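Local structure of transcription termination factor NusA (Planctomyces limnophilus, 4MTN) at residues A[100-103]-A[104-108]; A[135-138]-A[139-142]; A[212-216]-A[217-221]; A[229-232]-A[233-236]. The protein probably takes part in both transcription termination and antitermination, binding the core of RNA polymerase and the nascent RNA. All coordinates share one frame; numbering follows the deposited sequence.

How the contacts relate
From the N terminus the four contacts follow in series, each a local contact along one stretch of chain; none nests in or crosses another. Contact 1 lies on the last turns of helix 87-105, where the chain enters the S1 domain. Contact 2 turns the chain aside as it leaves strand 133-137 of that domain, its nearest atoms about 10 Å from contact 1. In the KH domain, contact 3 closes the loop between strand 207-214 and helix 221-226, and contact 4 begins helix 231-239 around one sulfate, with a second at R234. Contacts 3 and 4 have centres about 19 Å apart, while nearest atoms of contacts 2 and 4 come within about 8 Å without touching.

Contact 1 of 4, residues A[100-103]-A[104-108]; sequences TLFD and EYAQL
Y105 lies back against the helix turn before it, with its CB and one ring side near the carbonyl O of L101. Its CG is anti to the carbonyl carbon (chi1 -74°), which swings the ring back so that CE2 comes 4.3 Å from CD2 of L101. This is the packed side: L101 also rests on V167 and A132, and the tyrosine ring on V160, V169 and I129. A leucine in place of Y105 would probably fill less of this side, leaving V160 and V169 without the ring that touches them. Next round the helix, the methyl CB of A106 stands over the centre of one face of the F102 ring, 4.2 Å from its centroid and 12° off the normal, a CH-pi contact. The ring is brought beneath that methyl because CG of F102 is anti to the backbone N (chi1 174°). The solvent side is looser. There Q107 stretches back, and its NE2 bonds to D103 O at 2.9 Å, with that oxygen in the amide plane but NE2 above the carbonyl plane. The carbonyl is taken by a side chain, after three successive backbone i to i+4 bonds: E104 N to T100 O, Y105 N to L101 O, A106 N to F102 O. Such an arrangement belongs to the C-terminal end of an amphipathic helix, here the connector from the NusA N-terminal domain to the S1 barrel.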
ATOM      1  N   THR A 100       4.574   9.866  21.908  1.00 53.76           N
ATOM      2  CA  THR A 100       3.806   8.774  22.496  1.00 52.32           C
ATOM      3  C   THR A 100       2.779   8.222  21.512  1.00 51.37           C
ATOM      4  O   THR A 100       2.682   7.009  21.315  1.00 51.30           O
ATOM      5  CB  THR A 100       3.082   9.223  23.778  1.00 54.35           C
ATOM      6  OG1 THR A 100       4.041   9.689  24.735  1.00 56.77           O
ATOM      7  CG2 THR A 100       2.296   8.067  24.379  1.00 40.55           C
ATOM      8  N   LEU A 101       2.018   9.121  20.895  1.00 50.60           N
ATOM      9  CA  LEU A 101       0.986   8.729  19.941  1.00 50.19           C
ATOM     10  C   LEU A 101       1.587   8.061  18.710  1.00 51.22           C
ATOM     11  O   LEU A 101       0.949   7.217  18.081  1.00 56.13           O
ATOM     12  CB  LEU A 101       0.152   9.942  19.527  1.00 49.45           C
ATOM     13  CG  LEU A 101      -0.689  10.570  20.640  1.00 51.33           C
ATOM     14  CD1 LEU A 101      -1.428  11.796  20.134  1.00 51.81           C
ATOM     15  CD2 LEU A 101      -1.661   9.551  21.215  1.00 50.55           C
ATOM     16  N   PHE A 102       2.814   8.442  18.368  1.00 45.32           N
ATOM     17  CA  PHE A 102       3.524   7.802  17.268  1.00 37.32           C
ATOM     18  C   PHE A 102       3.827   6.344  17.601  1.00 40.96           C
ATOM     19  O   PHE A 102       3.631   5.458  16.773  1.00 36.43           O
ATOM     20  CB  PHE A 102       4.820   8.548  16.942  1.00 44.83           C
ATOM     21  CG  PHE A 102       5.669   7.863  15.904  1.00 44.89           C
ATOM     22  CD1 PHE A 102       6.727   7.050  16.278  1.00 39.31           C
ATOM     23  CD2 PHE A 102       5.404   8.030  14.556  1.00 44.21           C
ATOM     24  CE1 PHE A 102       7.503   6.417  15.325  1.00 40.28           C
ATOM     25  CE2 PHE A 102       6.176   7.400  13.598  1.00 39.09           C
ATOM     26  CZ  PHE A 102       7.226   6.592  13.983  1.00 39.76           C
ATOM     27  N   ASP A 103       4.307   6.104  18.818  1.00 42.71           N
ATOM     28  CA  ASP A 103       4.685   4.763  19.250  1.00 44.07           C
ATOM     29  C   ASP A 103       3.510   3.792  19.202  1.00 41.95           C
ATOM     30  O   ASP A 103       3.669   2.627  18.836  1.00 40.89           O
ATOM     31  CB  ASP A 103       5.260   4.800  20.666  1.00 46.88           C
ATOM     32  CG  ASP A 103       6.603   5.491  20.731  1.00 49.60           C
ATOM     33  OD1 ASP A 103       7.328   5.482  19.714  1.00 49.01           O
ATOM     34  OD2 ASP A 103       6.935   6.043  21.800  1.00 54.44           O
ATOM     35  N   GLU A 104       2.333   4.280  19.574  1.00 39.13           N
ATOM     36  CA  GLU A 104       1.138   3.449  19.622  1.00 40.50           C
ATOM     37  C   GLU A 104       0.586   3.150  18.231  1.00 45.72           C
ATOM     38  O   GLU A 104       0.297   2.000  17.902  1.00 54.50           O
ATOM     39  CB  GLU A 104       0.064   4.128  20.473  1.00 44.76           C
ATOM     40  CG  GLU A 104      -1.238   3.356  20.570  1.00 53.91           C
ATOM     41  CD  GLU A 104      -2.294   4.103  21.358  1.00 61.10           C
ATOM     42  OE1 GLU A 104      -2.020   5.244  21.787  1.00 64.24           O
ATOM     43  OE2 GLU A 104      -3.397   3.549  21.548  1.00 64.36           O
ATOM     44  N   TYR A 105       0.450   4.192  17.418  1.00 43.89           N
ATOM     45  CA  TYR A 105      -0.214   4.080  16.122  1.00 43.82           C
ATOM     46  C   TYR A 105       0.663   3.488  15.016  1.00 46.45           C
ATOM     47  O   TYR A 105       0.145   2.901  14.065  1.00 47.11           O
ATOM     48  CB  TYR A 105      -0.736   5.454  15.697  1.00 47.19           C
ATOM     49  CG  TYR A 105      -1.964   5.881  16.468  1.00 53.73           C
ATOM     50  CD1 TYR A 105      -3.006   4.991  16.689  1.00 52.72           C
ATOM     51  CD2 TYR A 105      -2.077   7.163  16.989  1.00 58.71           C
ATOM     52  CE1 TYR A 105      -4.130   5.365  17.396  1.00 51.46           C
ATOM     53  CE2 TYR A 105      -3.202   7.549  17.700  1.00 57.40           C
ATOM     54  CZ  TYR A 105      -4.223   6.643  17.900  1.00 54.66           C
ATOM     55  OH  TYR A 105      -5.346   7.010  18.604  1.00 57.57           O
ATOM     56  N   ALA A 106       1.980   3.636  15.135  1.00 41.72           N
ATOM     57  CA  ALA A 106       2.893   3.101  14.126  1.00 40.12           C
ATOM     58  C   ALA A 106       2.881   1.574  14.109  1.00 47.32           C
ATOM     59  O   ALA A 106       3.231   0.954  13.103  1.00 50.84           O
ATOM     60  CB  ALA A 106       4.302   3.612  14.357  1.00 40.47           C
ATOM     61  N   GLN A 107       2.482   0.973  15.226  1.00 46.16           N
ATOM     62  CA  GLN A 107       2.383  -0.479  15.318  1.00 47.38           C
ATOM     63  C   GLN A 107       1.039  -0.960  14.779  1.00 45.59           C
ATOM     64  O   GLN A 107       0.822  -2.157  14.599  1.00 50.21           O
ATOM     65  CB  GLN A 107       2.559  -0.944  16.765  1.00 46.58           C
ATOM     66  CG  GLN A 107       3.773  -0.369  17.470  1.00 36.95           C
ATOM     67  CD  GLN A 107       3.942  -0.915  18.875  1.00 38.11           C
ATOM     68  OE1 GLN A 107       3.820  -2.118  19.103  1.00 43.33           O
ATOM     69  NE2 GLN A 107       4.216  -0.031  19.827  1.00 38.63           N
ATOM     70  N   LEU A 108       0.141  -0.013  14.528  1.00 39.19           N
ATOM     71  CA  LEU A 108      -1.219  -0.325  14.104  1.00 38.08           C
ATOM     72  C   LEU A 108      -1.395  -0.314  12.588  1.00 35.81           C
ATOM     73  O   LEU A 108      -2.517  -0.406  12.097  1.00 31.14           O
ATOM     74  CB  LEU A 108      -2.206   0.652  14.745  1.00 40.54           C
ATOM     75  CG  LEU A 108      -2.365   0.531  16.261  1.00 38.65           C
ATOM     76  CD1 LEU A 108      -3.441   1.478  16.767  1.00 41.68           C
ATOM     77  CD2 LEU A 108      -2.685  -0.905  16.645  1.00 37.53           C
TER

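Contact 2 of 4, residues A[135-138]-A[139-142]; sequences ILPR and SEMI
L136 lays its branched end across the side chain of M141, modelled as selenomethionine, with CG of the leucine 3.7 Å from CG of M141. Its CD1 methyl meets E140 as well, 3.8 Å from CB. With its CG anti to the backbone N (chi1 177°), the leucine turns its methyls over the turn that follows, and outside the segments it also touches R173. P137, next along, meets E140 through its ring atom CG, which lies 3.7 Å from CG of the glutamate. The E140 chain is bent at chi2 (-47°) as it passes the proline, and its carboxylate continues to S172, where OE1 is hydrogen-bonded to OG. OE2 takes a weak bond from S139 OG, so both oxygens have a partner.

The backbone explains why these side chains meet. E140 N reaches P137 O at 3.2 Å, and M141 N reaches R138 O at 3.0 Å. Both donors approach from above the carbonyl plane. Two overlapping turns result, and they bend the chain sharply aside just after the strand. R138 points its long side chain outward, where it touches S123, while M141 lies against I125 of strand 124-128. The backbone of L136 is hydrogen-bonded to that same I125, which sets the end of strand 133-137 beside its neighbour in the sheet. A compact turn of this kind, between the third and fourth strands, is consistent with the S1 form of the OB fold, the RNA-binding domain to which it belongs here.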
ATOM      1  N   ILE A 135      -6.201  11.941   9.242  1.00 54.79           N
ATOM      2  CA  ILE A 135      -6.715  12.412   7.963  1.00 60.35           C
ATOM      3  C   ILE A 135      -6.855  11.281   6.948  1.00 58.88           C
ATOM      4  O   ILE A 135      -6.018  10.378   6.880  1.00 39.92           O
ATOM      5  CB  ILE A 135      -5.822  13.528   7.370  1.00 64.77           C
ATOM      6  CG1 ILE A 135      -4.360  13.079   7.279  1.00 66.83           C
ATOM      7  CG2 ILE A 135      -5.935  14.797   8.201  1.00 68.77           C
ATOM      8  CD1 ILE A 135      -3.937  12.616   5.895  1.00 68.30           C
ATOM      9  N   LEU A 136      -7.932  11.336   6.174  1.00 53.86           N
ATOM     10  CA  LEU A 136      -8.148  10.405   5.075  1.00 46.81           C
ATOM     11  C   LEU A 136      -8.101  11.163   3.749  1.00 51.86           C
ATOM     12  O   LEU A 136      -9.032  11.895   3.417  1.00 53.09           O
ATOM     13  CB  LEU A 136      -9.487   9.684   5.242  1.00 45.88           C
ATOM     14  CG  LEU A 136      -9.932   8.717   4.143  1.00 48.44           C
ATOM     15  CD1 LEU A 136      -8.960   7.557   4.011  1.00 44.43           C
ATOM     16  CD2 LEU A 136     -11.341   8.208   4.421  1.00 47.86           C
ATOM     17  N   PRO A 137      -7.009  10.991   2.989  1.00 49.12           N
ATOM     18  CA  PRO A 137      -6.822  11.679   1.707  1.00 50.48           C
ATOM     19  C   PRO A 137      -7.685  11.096   0.588  1.00 55.15           C
ATOM     20  O   PRO A 137      -8.189   9.982   0.725  1.00 53.38           O
ATOM     21  CB  PRO A 137      -5.334  11.468   1.413  1.00 45.85           C
ATOM     22  CG  PRO A 137      -4.990  10.207   2.121  1.00 47.44           C
ATOM     23  CD  PRO A 137      -5.836  10.181   3.361  1.00 46.94           C
ATOM     24  N   ARG A 138      -7.847  11.854  -0.497  1.00 57.84           N
ATOM     25  CA  ARG A 138      -8.633  11.421  -1.653  1.00 61.83           C
ATOM     26  C   ARG A 138      -8.213  10.055  -2.181  1.00 57.48           C
ATOM     27  O   ARG A 138      -9.054   9.187  -2.417  1.00 58.90           O
ATOM     28  CB  ARG A 138      -8.524  12.443  -2.787  1.00 72.80           C
ATOM     29  CG  ARG A 138      -9.561  13.546  -2.755  1.00 81.13           C
ATOM     30  CD  ARG A 138      -9.512  14.361  -4.040  1.00 92.21           C
ATOM     31  NE  ARG A 138      -8.215  15.008  -4.225  1.00 98.62           N
ATOM     32  CZ  ARG A 138      -8.029  16.324  -4.218  1.00105.73           C
ATOM     33  NH1 ARG A 138      -9.058  17.142  -4.051  1.00109.97           N
ATOM     34  NH2 ARG A 138      -6.813  16.823  -4.393  1.00108.09           N
ATOM     35  N   SER A 139      -6.908   9.879  -2.367  1.00 54.95           N
ATOM     36  CA  SER A 139      -6.360   8.663  -2.960  1.00 53.41           C
ATOM     37  C   SER A 139      -6.716   7.406  -2.171  1.00 49.06           C
ATOM     38  O   SER A 139      -6.808   6.316  -2.734  1.00 52.15           O
ATOM     39  CB  SER A 139      -4.839   8.781  -3.082  1.00 56.51           C
ATOM     40  OG  SER A 139      -4.253   9.137  -1.841  1.00 51.99           O
ATOM     41  N   GLU A 140      -6.911   7.564  -0.867  1.00 47.41           N
ATOM     42  CA  GLU A 140      -7.206   6.437   0.012  1.00 46.77           C
ATOM     43  C   GLU A 140      -8.702   6.251   0.267  1.00 43.54           C
ATOM     44  O   GLU A 140      -9.103   5.413   1.075  1.00 40.97           O
ATOM     45  CB  GLU A 140      -6.460   6.601   1.336  1.00 46.69           C
ATOM     46  CG  GLU A 140      -4.950   6.677   1.168  1.00 48.90           C
ATOM     47  CD  GLU A 140      -4.407   5.592   0.252  1.00 53.94           C
ATOM     48  OE1 GLU A 140      -4.782   4.412   0.426  1.00 56.25           O
ATOM     49  OE2 GLU A 140      -3.604   5.920  -0.647  1.00 57.70           O
HETATM   50  N   MSE A 141      -9.521   7.043  -0.418  1.00 45.68           N
HETATM   51  CA  MSE A 141     -10.970   7.003  -0.241  1.00 41.61           C
HETATM   52  C   MSE A 141     -11.662   6.077  -1.232  1.00 46.51           C
HETATM   53  O   MSE A 141     -11.228   5.936  -2.375  1.00 49.31           O
HETATM   54  CB  MSE A 141     -11.565   8.403  -0.373  1.00 49.97           C
HETATM   55  CG  MSE A 141     -11.340   9.302   0.822  1.00 55.56           C
HETATM   56 SE   MSE A 141     -12.131  11.058   0.546  1.00 96.46          SE
HETATM   57  CE  MSE A 141     -13.983  10.510   0.268  1.00112.52           C
ATOM     58  N   ILE A 142     -12.734   5.436  -0.778  1.00 45.25           N
ATOM     59  CA  ILE A 142     -13.616   4.694  -1.670  1.00 45.05           C
ATOM     60  C   ILE A 142     -14.525   5.678  -2.404  1.00 49.45           C
ATOM     61  O   ILE A 142     -15.283   6.412  -1.772  1.00 51.75           O
ATOM     62  CB  ILE A 142     -14.467   3.665  -0.906  1.00 45.64           C
ATOM     63  CG1 ILE A 142     -13.568   2.678  -0.155  1.00 43.52           C
ATOM     64  CG2 ILE A 142     -15.396   2.929  -1.859  1.00 41.76           C
ATOM     65  CD1 ILE A 142     -14.329   1.632   0.629  1.00 44.62           C
TER

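Contact 3 of 4, residues A[212-216]-A[217-221]; sequences VSCAD and SNIDP
A type I beta turn from D216 to I219 heads the loop that brings strand 207-214 round to helix 221-226 in the KH domain. D216 secures it from within: OD1 accepts the backbone N of N218 at 3.0 Å, an Asx turn, met from above the carboxylate plane. The turn's own bond, I219 N to D216 O, is weak at 3.4 Å. D216 CG is anti to the backbone N (chi1 -163°), and this lays the carboxylate over the turn. The aliphatic part of the same residue is used as well, since CD1 of I219 packs on CB of D216 at 3.6 Å, the two side chains crossing at about a right angle. On its other branch I219 meets the strand, CG2 lying 3.8 Å from SG of C214. An alanine in place of I219 lacks both branches and would probably leave the C214 sulfur and the D216 methylene without their apolar neighbour. Further back, the ring of P221 rests on the strand: CB is 3.7 Å from CA of S213 and 3.8 Å from CG2 of V212, with C214 CB slightly farther off. D220 N-caps helix 221-226 by weak bonds to V222 and G223, and also forms a salt bridge with R249. Strand 207-214 runs between strand 195-203, whose I195 touches V212, C214 and P221, and strand 244-249, whose V247 touches V212 and R249 touches P221.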
ATOM      1  N   VAL A 212      -7.853 -17.946  -0.834  1.00 40.89           N
ATOM      2  CA  VAL A 212      -7.785 -18.522   0.505  1.00 38.89           C
ATOM      3  C   VAL A 212      -7.307 -19.973   0.487  1.00 43.16           C
ATOM      4  O   VAL A 212      -7.357 -20.643  -0.545  1.00 45.42           O
ATOM      5  CB  VAL A 212      -9.154 -18.461   1.210  1.00 38.85           C
ATOM      6  CG1 VAL A 212      -9.598 -17.016   1.388  1.00 34.78           C
ATOM      7  CG2 VAL A 212     -10.194 -19.248   0.423  1.00 37.13           C
ATOM      8  N   SER A 213      -6.840 -20.451   1.637  1.00 45.94           N
ATOM      9  CA  SER A 213      -6.364 -21.824   1.760  1.00 46.21           C
ATOM     10  C   SER A 213      -6.565 -22.357   3.174  1.00 44.98           C
ATOM     11  O   SER A 213      -6.797 -21.591   4.110  1.00 40.43           O
ATOM     12  CB  SER A 213      -4.886 -21.919   1.376  1.00 47.29           C
ATOM     13  OG  SER A 213      -4.064 -21.364   2.386  1.00 49.18           O
ATOM     14  N   CYS A 214      -6.484 -23.676   3.320  1.00 43.55           N
ATOM     15  CA  CYS A 214      -6.617 -24.315   4.624  1.00 44.25           C
ATOM     16  C   CYS A 214      -5.547 -25.383   4.821  1.00 53.30           C
ATOM     17  O   CYS A 214      -5.164 -26.071   3.874  1.00 53.31           O
ATOM     18  CB  CYS A 214      -8.007 -24.931   4.781  1.00 44.15           C
ATOM     19  SG  CYS A 214      -8.292 -25.704   6.389  1.00 61.04           S
ATOM     20  N   ALA A 215      -5.070 -25.515   6.057  1.00 52.32           N
ATOM     21  CA  ALA A 215      -4.053 -26.506   6.393  1.00 60.47           C
ATOM     22  C   ALA A 215      -4.578 -27.919   6.167  1.00 65.25           C
ATOM     23  O   ALA A 215      -3.861 -28.789   5.671  1.00 65.87           O
ATOM     24  CB  ALA A 215      -3.598 -26.332   7.832  1.00 62.21           C
ATOM     25  N   ASP A 216      -5.834 -28.138   6.538  1.00 66.60           N
ATOM     26  CA  ASP A 216      -6.489 -29.417   6.311  1.00 64.64           C
ATOM     27  C   ASP A 216      -6.814 -29.566   4.827  1.00 66.14           C
ATOM     28  O   ASP A 216      -7.471 -28.709   4.238  1.00 67.79           O
ATOM     29  CB  ASP A 216      -7.758 -29.526   7.158  1.00 60.27           C
ATOM     30  CG  ASP A 216      -8.261 -30.952   7.286  1.00 62.09           C
ATOM     31  OD1 ASP A 216      -7.985 -31.774   6.387  1.00 61.57           O
ATOM     32  OD2 ASP A 216      -8.939 -31.251   8.292  1.00 59.58           O
ATOM     33  N   SER A 217      -6.348 -30.657   4.228  1.00 71.27           N
ATOM     34  CA  SER A 217      -6.540 -30.886   2.800  1.00 76.08           C
ATOM     35  C   SER A 217      -7.964 -31.338   2.487  1.00 78.37           C
ATOM     36  O   SER A 217      -8.445 -31.168   1.366  1.00 75.28           O
ATOM     37  CB  SER A 217      -5.536 -31.921   2.287  1.00 79.12           C
ATOM     38  OG  SER A 217      -5.620 -33.127   3.027  1.00 83.73           O
ATOM     39  N   ASN A 218      -8.636 -31.909   3.482  1.00 83.57           N
ATOM     40  CA  ASN A 218      -9.999 -32.393   3.308  1.00 83.77           C
ATOM     41  C   ASN A 218     -11.033 -31.289   3.503  1.00 72.18           C
ATOM     42  O   ASN A 218     -12.233 -31.515   3.353  1.00 74.09           O
ATOM     43  CB  ASN A 218     -10.280 -33.548   4.271  1.00 93.19           C
ATOM     44  CG  ASN A 218      -9.380 -34.743   4.025  1.00100.88           C
ATOM     45  OD1 ASN A 218      -8.646 -35.177   4.914  1.00102.81           O
ATOM     46  ND2 ASN A 218      -9.431 -35.283   2.813  1.00102.63           N
ATOM     47  N   ILE A 219     -10.559 -30.094   3.840  1.00 64.19           N
ATOM     48  CA  ILE A 219     -11.437 -28.948   4.046  1.00 59.19           C
ATOM     49  C   ILE A 219     -11.407 -28.007   2.845  1.00 53.90           C
ATOM     50  O   ILE A 219     -10.337 -27.636   2.363  1.00 56.13           O
ATOM     51  CB  ILE A 219     -11.049 -28.167   5.320  1.00 54.67           C
ATOM     52  CG1 ILE A 219     -11.343 -29.001   6.566  1.00 54.10           C
ATOM     53  CG2 ILE A 219     -11.786 -26.833   5.385  1.00 47.76           C
ATOM     54  CD1 ILE A 219     -11.105 -28.264   7.867  1.00 56.83           C
ATOM     55  N   ASP A 220     -12.587 -27.630   2.365  1.00 53.07           N
ATOM     56  CA  ASP A 220     -12.705 -26.688   1.259  1.00 52.89           C
ATOM     57  C   ASP A 220     -12.694 -25.258   1.793  1.00 47.85           C
ATOM     58  O   ASP A 220     -13.652 -24.822   2.430  1.00 48.13           O
ATOM     59  CB  ASP A 220     -13.982 -26.961   0.461  1.00 56.54           C
ATOM     60  CG  ASP A 220     -14.280 -25.880  -0.561  1.00 63.41           C
ATOM     61  OD1 ASP A 220     -13.327 -25.319  -1.144  1.00 71.60           O
ATOM     62  OD2 ASP A 220     -15.473 -25.595  -0.782  1.00 62.23           O
ATOM     63  N   PRO A 221     -11.605 -24.522   1.525  1.00 43.17           N
ATOM     64  CA  PRO A 221     -11.399 -23.181   2.086  1.00 41.55           C
ATOM     65  C   PRO A 221     -12.397 -22.152   1.561  1.00 41.13           C
ATOM     66  O   PRO A 221     -12.830 -21.280   2.316  1.00 39.06           O
ATOM     67  CB  PRO A 221      -9.972 -22.835   1.650  1.00 40.97           C
ATOM     68  CG  PRO A 221      -9.747 -23.646   0.423  1.00 44.22           C
ATOM     69  CD  PRO A 221     -10.508 -24.922   0.626  1.00 43.84           C
TER

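Contact 4 of 4, residues A[229-232]-A[233-236]; sequences RGAR and IRNV. With SO4 (sulfate ion), chain B; SO4 (sulfate ion), chain C.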
ATOM      1  N   ARG A 229     -25.406 -18.954   2.675  1.00 59.13           N
ATOM      2  CA  ARG A 229     -25.860 -18.157   1.537  1.00 51.63           C
ATOM      3  C   ARG A 229     -24.799 -17.214   0.971  1.00 54.01           C
ATOM      4  O   ARG A 229     -25.040 -16.532  -0.025  1.00 61.84           O
ATOM      5  CB  ARG A 229     -27.097 -17.355   1.938  1.00 52.34           C
ATOM      6  CG  ARG A 229     -28.236 -18.229   2.426  1.00 61.82           C
ATOM      7  CD  ARG A 229     -29.239 -17.441   3.240  1.00 65.71           C
ATOM      8  NE  ARG A 229     -30.192 -18.325   3.903  1.00 68.04           N
ATOM      9  CZ  ARG A 229     -29.965 -18.925   5.067  1.00 69.95           C
ATOM     10  NH1 ARG A 229     -28.815 -18.735   5.698  1.00 65.26           N
ATOM     11  NH2 ARG A 229     -30.887 -19.715   5.598  1.00 76.26           N
ATOM     12  N   GLY A 230     -23.628 -17.177   1.599  1.00 48.44           N
ATOM     13  CA  GLY A 230     -22.601 -16.220   1.222  1.00 37.28           C
ATOM     14  C   GLY A 230     -22.903 -14.837   1.773  1.00 37.47           C
ATOM     15  O   GLY A 230     -22.425 -13.829   1.253  1.00 40.28           O
ATOM     16  N   ALA A 231     -23.696 -14.799   2.839  1.00 41.21           N
ATOM     17  CA  ALA A 231     -24.166 -13.545   3.421  1.00 41.05           C
ATOM     18  C   ALA A 231     -23.053 -12.745   4.097  1.00 47.39           C
ATOM     19  O   ALA A 231     -23.034 -11.517   4.024  1.00 52.76           O
ATOM     20  CB  ALA A 231     -25.287 -13.822   4.413  1.00 40.92           C
ATOM     21  N   ARG A 232     -22.133 -13.440   4.760  1.00 45.73           N
ATOM     22  CA  ARG A 232     -21.051 -12.777   5.484  1.00 45.04           C
ATOM     23  C   ARG A 232     -20.102 -12.055   4.533  1.00 43.34           C
ATOM     24  O   ARG A 232     -19.597 -10.975   4.844  1.00 43.07           O
ATOM     25  CB  ARG A 232     -20.274 -13.785   6.332  1.00 42.43           C
ATOM     26  CG  ARG A 232     -21.090 -14.423   7.445  1.00 41.61           C
ATOM     27  CD  ARG A 232     -20.346 -15.594   8.058  1.00 37.16           C
ATOM     28  NE  ARG A 232     -19.832 -16.493   7.030  1.00 37.66           N
ATOM     29  CZ  ARG A 232     -19.176 -17.620   7.280  1.00 41.15           C
ATOM     30  NH1 ARG A 232     -18.950 -17.997   8.531  1.00 43.10           N
ATOM     31  NH2 ARG A 232     -18.744 -18.371   6.275  1.00 38.42           N
ATOM     32  N   ILE A 233     -19.860 -12.659   3.375  1.00 44.05           N
ATOM     33  CA  ILE A 233     -19.013 -12.052   2.356  1.00 48.57           C
ATOM     34  C   ILE A 233     -19.667 -10.785   1.805  1.00 51.13           C
ATOM     35  O   ILE A 233     -18.999  -9.771   1.595  1.00 47.68           O
ATOM     36  CB  ILE A 233     -18.723 -13.038   1.207  1.00 40.21           C
ATOM     37  CG1 ILE A 233     -17.863 -14.197   1.713  1.00 39.75           C
ATOM     38  CG2 ILE A 233     -18.031 -12.337   0.052  1.00 40.65           C
ATOM     39  CD1 ILE A 233     -17.599 -15.263   0.674  1.00 40.64           C
ATOM     40  N   ARG A 234     -20.979 -10.843   1.591  1.00 49.19           N
ATOM     41  CA  ARG A 234     -21.718  -9.686   1.099  1.00 51.27           C
ATOM     42  C   ARG A 234     -21.790  -8.579   2.147  1.00 52.17           C
ATOM     43  O   ARG A 234     -21.839  -7.399   1.803  1.00 58.81           O
ATOM     44  CB  ARG A 234     -23.129 -10.087   0.666  1.00 51.50           C
ATOM     45  CG  ARG A 234     -23.188 -10.841  -0.652  1.00 56.82           C
ATOM     46  CD  ARG A 234     -24.614 -10.921  -1.167  1.00 65.11           C
ATOM     47  NE  ARG A 234     -25.550 -11.252  -0.097  1.00 70.79           N
ATOM     48  CZ  ARG A 234     -25.824 -12.490   0.300  1.00 76.46           C
ATOM     49  NH1 ARG A 234     -25.234 -13.524  -0.287  1.00 75.81           N
ATOM     50  NH2 ARG A 234     -26.688 -12.694   1.286  1.00 79.91           N
ATOM     51  N   ASN A 235     -21.802  -8.964   3.420  1.00 49.31           N
ATOM     52  CA  ASN A 235     -21.800  -7.995   4.512  1.00 54.18           C
ATOM     53  C   ASN A 235     -20.565  -7.104   4.456  1.00 54.29           C
ATOM     54  O   ASN A 235     -20.649  -5.894   4.666  1.00 49.94           O
ATOM     55  CB  ASN A 235     -21.872  -8.701   5.868  1.00 60.25           C
ATOM     56  CG  ASN A 235     -23.264  -9.210   6.189  1.00 73.30           C
ATOM     57  OD1 ASN A 235     -24.260  -8.700   5.674  1.00 79.87           O
ATOM     58  ND2 ASN A 235     -23.342 -10.219   7.051  1.00 79.11           N
ATOM     59  N   VAL A 236     -19.421  -7.714   4.167  1.00 40.08           N
ATOM     60  CA  VAL A 236     -18.177  -6.975   3.992  1.00 40.10           C
ATOM     61  C   VAL A 236     -18.288  -6.064   2.774  1.00 50.72           C
ATOM     62  O   VAL A 236     -17.845  -4.915   2.801  1.00 49.96           O
ATOM     63  CB  VAL A 236     -16.973  -7.928   3.832  1.00 44.51           C
ATOM     64  CG1 VAL A 236     -15.707  -7.152   3.505  1.00 45.13           C
ATOM     65  CG2 VAL A 236     -16.781  -8.756   5.093  1.00 38.74           C
TER
HETATM   66  S   SO4 B 501     -23.289 -16.965   5.606  1.00 55.07           S
HETATM   67  O1  SO4 B 501     -22.007 -16.491   5.095  1.00 59.32           O
HETATM   68  O2  SO4 B 501     -23.819 -16.000   6.566  1.00 53.42           O
HETATM   69  O3  SO4 B 501     -24.224 -17.114   4.495  1.00 50.87           O
HETATM   70  O4  SO4 B 501     -23.106 -18.254   6.264  1.00 57.85           O
HETATM   71  S   SO4 C 502     -29.212 -12.475   3.487  0.50 77.30           S
HETATM   72  O1  SO4 C 502     -28.892 -13.165   2.241  0.50 75.92           O
HETATM   73  O2  SO4 C 502     -28.381 -11.281   3.608  0.50 73.40           O
HETATM   74  O3  SO4 C 502     -30.620 -12.091   3.482  0.50 78.59           O
HETATM   75  O4  SO4 C 502     -28.957 -13.365   4.615  0.50 76.43           O
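I233 follows on the turn in which G230, the last residue of the KH GxxG loop, N-caps helix 231-239; CB of I233 lies 3.8 Å from G230 O, and its side chain packs inward on I245 and V247 of strand 244-249. The positive phi of G230 (78°) is one that suits glycine. R234 comes next. Its backbone N makes a weak bond to G230 O, while its side chain, bent at chi3 (-44°), curls back over the helix start. NH1 then reaches R229 O at 3.0 Å; R229 O lies in the guanidinium plane, while NH1 stands above the carbonyl plane. CA of A231 sits under one face of this group, and one sulfate lies at its edge, weakly bonded through O2 to NH2.

N235 gives its backbone N to A231 O at 2.9 Å, and its ND2 makes a weak bond to E186 of helix 176-186. V236 closes the walk: its N bonds weakly to R232 O, and its side chain rests on L182 and L183 of that helix.

The helix start and GxxG loop grip the second sulfate, which, like the first, probably comes from the crystallisation liquor. In KH domains this is where RNA backbone is usually held, so the ion may mark a phosphate site. R232 works both ways, its NH1 in a salt bridge with E189 and NH2 bonded to A224 O. Around the ion, R229 N at 2.8 Å and A231 N at 2.9 Å share sulfate O3, while R232 N meets O1 at 3.1 Å and its NE adds a weak bond to that same oxygen.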